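Local coordinates for lipoprotein (Mycoplasma mycoides subsp. capri, PDB 7ADK), which probably cleaves proteins at the mycoplasma cell surface as a lipoprotein of the DUF31 family, in the chymotrypsin-like PA clan of peptidases, at residues 807-815 / 820-828. Residues are numbered along the deposited sequence; the frame is centred on the assembly and turned at random.
Sequences QYDLIYGGG and KEKSYREVM
L810, I811 and Y812 turn three successive carbonyls toward Y824 and R825, making this a buried, mainly polar contact between the turn after strand 807-809 and the start of helix 824-831. The evidence is a stepped register: Y824 N donates to L810 O at 3.0 Å, and R825 N to I811 O at 3.1 Å, both with a fairly straight N-H...O angle of 156°. Backbone carbonyls thereby meet the first two amides of the helix, while the side chain of S823, at the N-cap position, makes no capping bond.

The third carbonyl is held by a side chain. R825 holds Y812 O with two nitrogens of one edge, NE at 2.8 Å and NH2 at 3.0 Å, the oxygen lying almost in the guanidinium plane. CG stands anti to the backbone N (chi1 -175°), and a bend at chi3 (57°) brings NE round to this oxygen. NH1 forms a salt bridge with D846 and a hydrogen bond to F844 O; all three guanidinium nitrogens thus have partners.

S823 OG turns back to its own segment, donating to E826 OE2 at 2.7 Å; K822 N reaches that same oxygen from the opposite face of the carboxylate. Q818 is a further donor to it. D809 OD1 fixes the turn, accepting from I811 N nearly along its C-O axis and from Y812 N above the carboxylate plane, each at 2.9 Å. D809 OD2 forms a salt bridge with R790 of strand 783-792. Apolar contact is looser: I811 CD1 lies 4.4 Å from Y824 CB.

Strand 807-809 belongs to one sheet, whereas Y824 and V827 pack on strands 442-447 and 503-507 of the other. A turn held by an Asx motif, whose L810 and I811 carbonyls accept from the first amides of a helix, connects the two sheets, consistent with the double-barrel architecture of PA-clan peptidases.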
loop_
_atom_site.group_PDB
_atom_site.type_symbol
_atom_site.label_atom_id
_atom_site.label_comp_id
_atom_site.label_asym_id
_atom_site.label_seq_id
_atom_site.Cartn_x
_atom_site.Cartn_y
_atom_site.Cartn_z
ATOM N N GLN B 807 -22.652 13.098 35.593
ATOM C CA GLN B 807 -21.260 13.237 36.013
ATOM C C GLN B 807 -20.708 11.889 36.480
ATOM O O GLN B 807 -21.238 11.264 37.398
ATOM C CB GLN B 807 -21.199 14.292 37.117
ATOM C CG GLN B 807 -19.780 14.522 37.640
ATOM C CD GLN B 807 -19.809 15.226 38.971
ATOM O OE1 GLN B 807 -19.805 14.588 40.007
ATOM N NE2 GLN B 807 -19.882 16.531 39.005
ATOM N N TYR B 808 -19.622 11.446 35.860
ATOM C CA TYR B 808 -19.066 10.121 36.063
ATOM C C TYR B 808 -17.575 10.067 35.729
ATOM O O TYR B 808 -17.076 10.819 34.902
ATOM C CB TYR B 808 -19.871 9.095 35.241
ATOM C CG TYR B 808 -19.726 9.149 33.733
ATOM C CD1 TYR B 808 -20.654 9.846 32.945
ATOM C CD2 TYR B 808 -18.679 8.448 33.113
ATOM C CE1 TYR B 808 -20.515 9.872 31.549
ATOM C CE2 TYR B 808 -18.530 8.485 31.724
ATOM C CZ TYR B 808 -19.436 9.209 30.937
ATOM O OH TYR B 808 -19.257 9.304 29.597
ATOM N N ASP B 809 -16.869 9.119 36.327
ATOM C CA ASP B 809 -15.547 8.692 35.893
ATOM C C ASP B 809 -15.505 7.165 35.916
ATOM O O ASP B 809 -15.698 6.558 36.968
ATOM C CB ASP B 809 -14.498 9.357 36.785
ATOM C CG ASP B 809 -13.059 9.110 36.340
ATOM O OD1 ASP B 809 -12.769 8.019 35.806
ATOM O OD2 ASP B 809 -12.231 10.020 36.558
ATOM N N LEU B 810 -15.322 6.532 34.762
ATOM C CA LEU B 810 -15.341 5.072 34.635
ATOM C C LEU B 810 -13.961 4.404 34.782
ATOM O O LEU B 810 -13.866 3.185 34.714
ATOM C CB LEU B 810 -16.246 4.600 33.475
ATOM C CG LEU B 810 -16.125 5.263 32.104
ATOM C CD1 LEU B 810 -14.779 4.951 31.495
ATOM C CD2 LEU B 810 -17.233 4.788 31.188
ATOM N N ILE B 811 -12.924 5.170 35.133
ATOM C CA ILE B 811 -11.619 4.674 35.593
ATOM C C ILE B 811 -11.494 4.807 37.123
ATOM O O ILE B 811 -11.115 3.850 37.789
ATOM C CB ILE B 811 -10.479 5.395 34.843
ATOM C CG1 ILE B 811 -10.575 5.231 33.314
ATOM C CG2 ILE B 811 -9.093 4.981 35.341
ATOM C CD1 ILE B 811 -10.317 3.842 32.770
ATOM N N TYR B 812 -11.852 5.962 37.701
ATOM C CA TYR B 812 -11.696 6.225 39.144
ATOM C C TYR B 812 -12.976 6.080 39.981
ATOM O O TYR B 812 -12.868 5.849 41.186
ATOM C CB TYR B 812 -11.056 7.600 39.365
ATOM C CG TYR B 812 -9.602 7.700 38.959
ATOM C CD1 TYR B 812 -8.595 7.407 39.890
ATOM C CD2 TYR B 812 -9.259 8.073 37.652
ATOM C CE1 TYR B 812 -7.244 7.499 39.518
ATOM C CE2 TYR B 812 -7.911 8.176 37.277
ATOM C CZ TYR B 812 -6.898 7.904 38.215
ATOM O OH TYR B 812 -5.595 8.036 37.885
ATOM N N GLY B 813 -14.163 6.167 39.381
ATOM C CA GLY B 813 -15.443 6.141 40.083
ATOM C C GLY B 813 -15.757 7.431 40.847
ATOM O O GLY B 813 -15.069 8.442 40.720
ATOM N N GLY B 814 -16.802 7.392 41.667
ATOM C CA GLY B 814 -17.100 8.440 42.651
ATOM C C GLY B 814 -17.679 9.738 42.089
ATOM O O GLY B 814 -17.630 10.766 42.759
ATOM N N GLY B 815 -18.197 9.712 40.862
ATOM C CA GLY B 815 -18.940 10.813 40.252
ATOM C C GLY B 815 -20.409 10.830 40.665
ATOM O O GLY B 815 -20.969 9.792 41.011
ATOM N N LYS B 820 -21.370 3.606 41.688
ATOM C CA LYS B 820 -20.482 3.311 42.820
ATOM C C LYS B 820 -20.025 1.844 42.937
ATOM O O LYS B 820 -19.713 1.367 44.027
ATOM C CB LYS B 820 -21.100 3.863 44.106
ATOM N N GLU B 821 -20.013 1.120 41.814
ATOM C CA GLU B 821 -19.553 -0.271 41.682
ATOM C C GLU B 821 -19.188 -0.630 40.218
ATOM O O GLU B 821 -19.191 -1.789 39.816
ATOM C CB GLU B 821 -20.604 -1.216 42.297
ATOM C CG GLU B 821 -19.973 -2.414 43.006
ATOM C CD GLU B 821 -19.228 -2.020 44.282
ATOM O OE1 GLU B 821 -19.850 -1.901 45.349
ATOM O OE2 GLU B 821 -18.003 -1.861 44.228
ATOM N N LYS B 822 -18.914 0.395 39.403
ATOM C CA LYS B 822 -18.932 0.392 37.932
ATOM C C LYS B 822 -17.841 1.322 37.364
ATOM O O LYS B 822 -18.113 2.223 36.573
ATOM C CB LYS B 822 -20.345 0.757 37.437
ATOM C CG LYS B 822 -21.412 -0.344 37.532
ATOM C CD LYS B 822 -21.264 -1.438 36.473
ATOM C CE LYS B 822 -22.469 -2.362 36.439
ATOM N NZ LYS B 822 -22.488 -3.266 35.276
ATOM N N SER B 823 -16.604 1.128 37.805
ATOM C CA SER B 823 -15.405 1.779 37.279
ATOM C C SER B 823 -14.202 0.870 37.492
ATOM O O SER B 823 -14.251 -0.022 38.331
ATOM C CB SER B 823 -15.182 3.140 37.926
ATOM O OG SER B 823 -14.999 3.030 39.312
ATOM N N TYR B 824 -13.119 1.078 36.744
ATOM C CA TYR B 824 -11.942 0.211 36.771
ATOM C C TYR B 824 -11.383 -0.028 38.182
ATOM O O TYR B 824 -11.146 -1.168 38.575
ATOM C CB TYR B 824 -10.872 0.821 35.860
ATOM C CG TYR B 824 -9.577 0.041 35.805
ATOM C CD1 TYR B 824 -9.589 -1.350 35.592
ATOM C CD2 TYR B 824 -8.356 0.695 36.026
ATOM C CE1 TYR B 824 -8.402 -2.087 35.638
ATOM C CE2 TYR B 824 -7.168 -0.047 36.084
ATOM C CZ TYR B 824 -7.193 -1.436 35.909
ATOM O OH TYR B 824 -6.066 -2.164 36.037
ATOM N N ARG B 825 -11.220 1.034 38.978
ATOM C CA ARG B 825 -10.703 0.967 40.344
ATOM C C ARG B 825 -11.548 0.085 41.247
ATOM O O ARG B 825 -11.029 -0.791 41.923
ATOM C CB ARG B 825 -10.624 2.392 40.895
ATOM C CG ARG B 825 -9.963 2.423 42.280
ATOM C CD ARG B 825 -9.964 3.811 42.922
ATOM N NE ARG B 825 -11.327 4.346 43.036
ATOM C CZ ARG B 825 -12.265 3.984 43.881
ATOM N NH1 ARG B 825 -12.064 3.162 44.853
ATOM N NH2 ARG B 825 -13.460 4.448 43.744
ATOM N N GLU B 826 -12.849 0.317 41.290
ATOM C CA GLU B 826 -13.720 -0.376 42.245
ATOM C C GLU B 826 -14.094 -1.805 41.806
ATOM O O GLU B 826 -14.422 -2.638 42.643
ATOM C CB GLU B 826 -14.906 0.520 42.621
ATOM C CG GLU B 826 -15.916 0.750 41.509
ATOM C CD GLU B 826 -16.734 2.045 41.655
ATOM O OE1 GLU B 826 -16.806 2.631 42.758
ATOM O OE2 GLU B 826 -17.315 2.470 40.627
ATOM N N VAL B 827 -13.967 -2.116 40.513
ATOM C CA VAL B 827 -13.903 -3.491 40.001
ATOM C C VAL B 827 -12.608 -4.174 40.433
ATOM O O VAL B 827 -12.623 -5.291 40.946
ATOM C CB VAL B 827 -14.053 -3.494 38.477
ATOM C CG1 VAL B 827 -13.699 -4.815 37.846
ATOM C CG2 VAL B 827 -15.476 -3.153 38.082
ATOM N N MET B 828 -11.469 -3.510 40.291
ATOM C CA MET B 828 -10.187 -4.101 40.643
ATOM C C MET B 828 -9.992 -4.251 42.163
ATOM O O MET B 828 -9.352 -5.193 42.616
ATOM C CB MET B 828 -9.065 -3.332 39.937
ATOM C CG MET B 828 -7.836 -4.230 39.852
ATOM S SD MET B 828 -6.526 -3.684 38.743
ATOM C CE MET B 828 -5.305 -4.967 39.082
#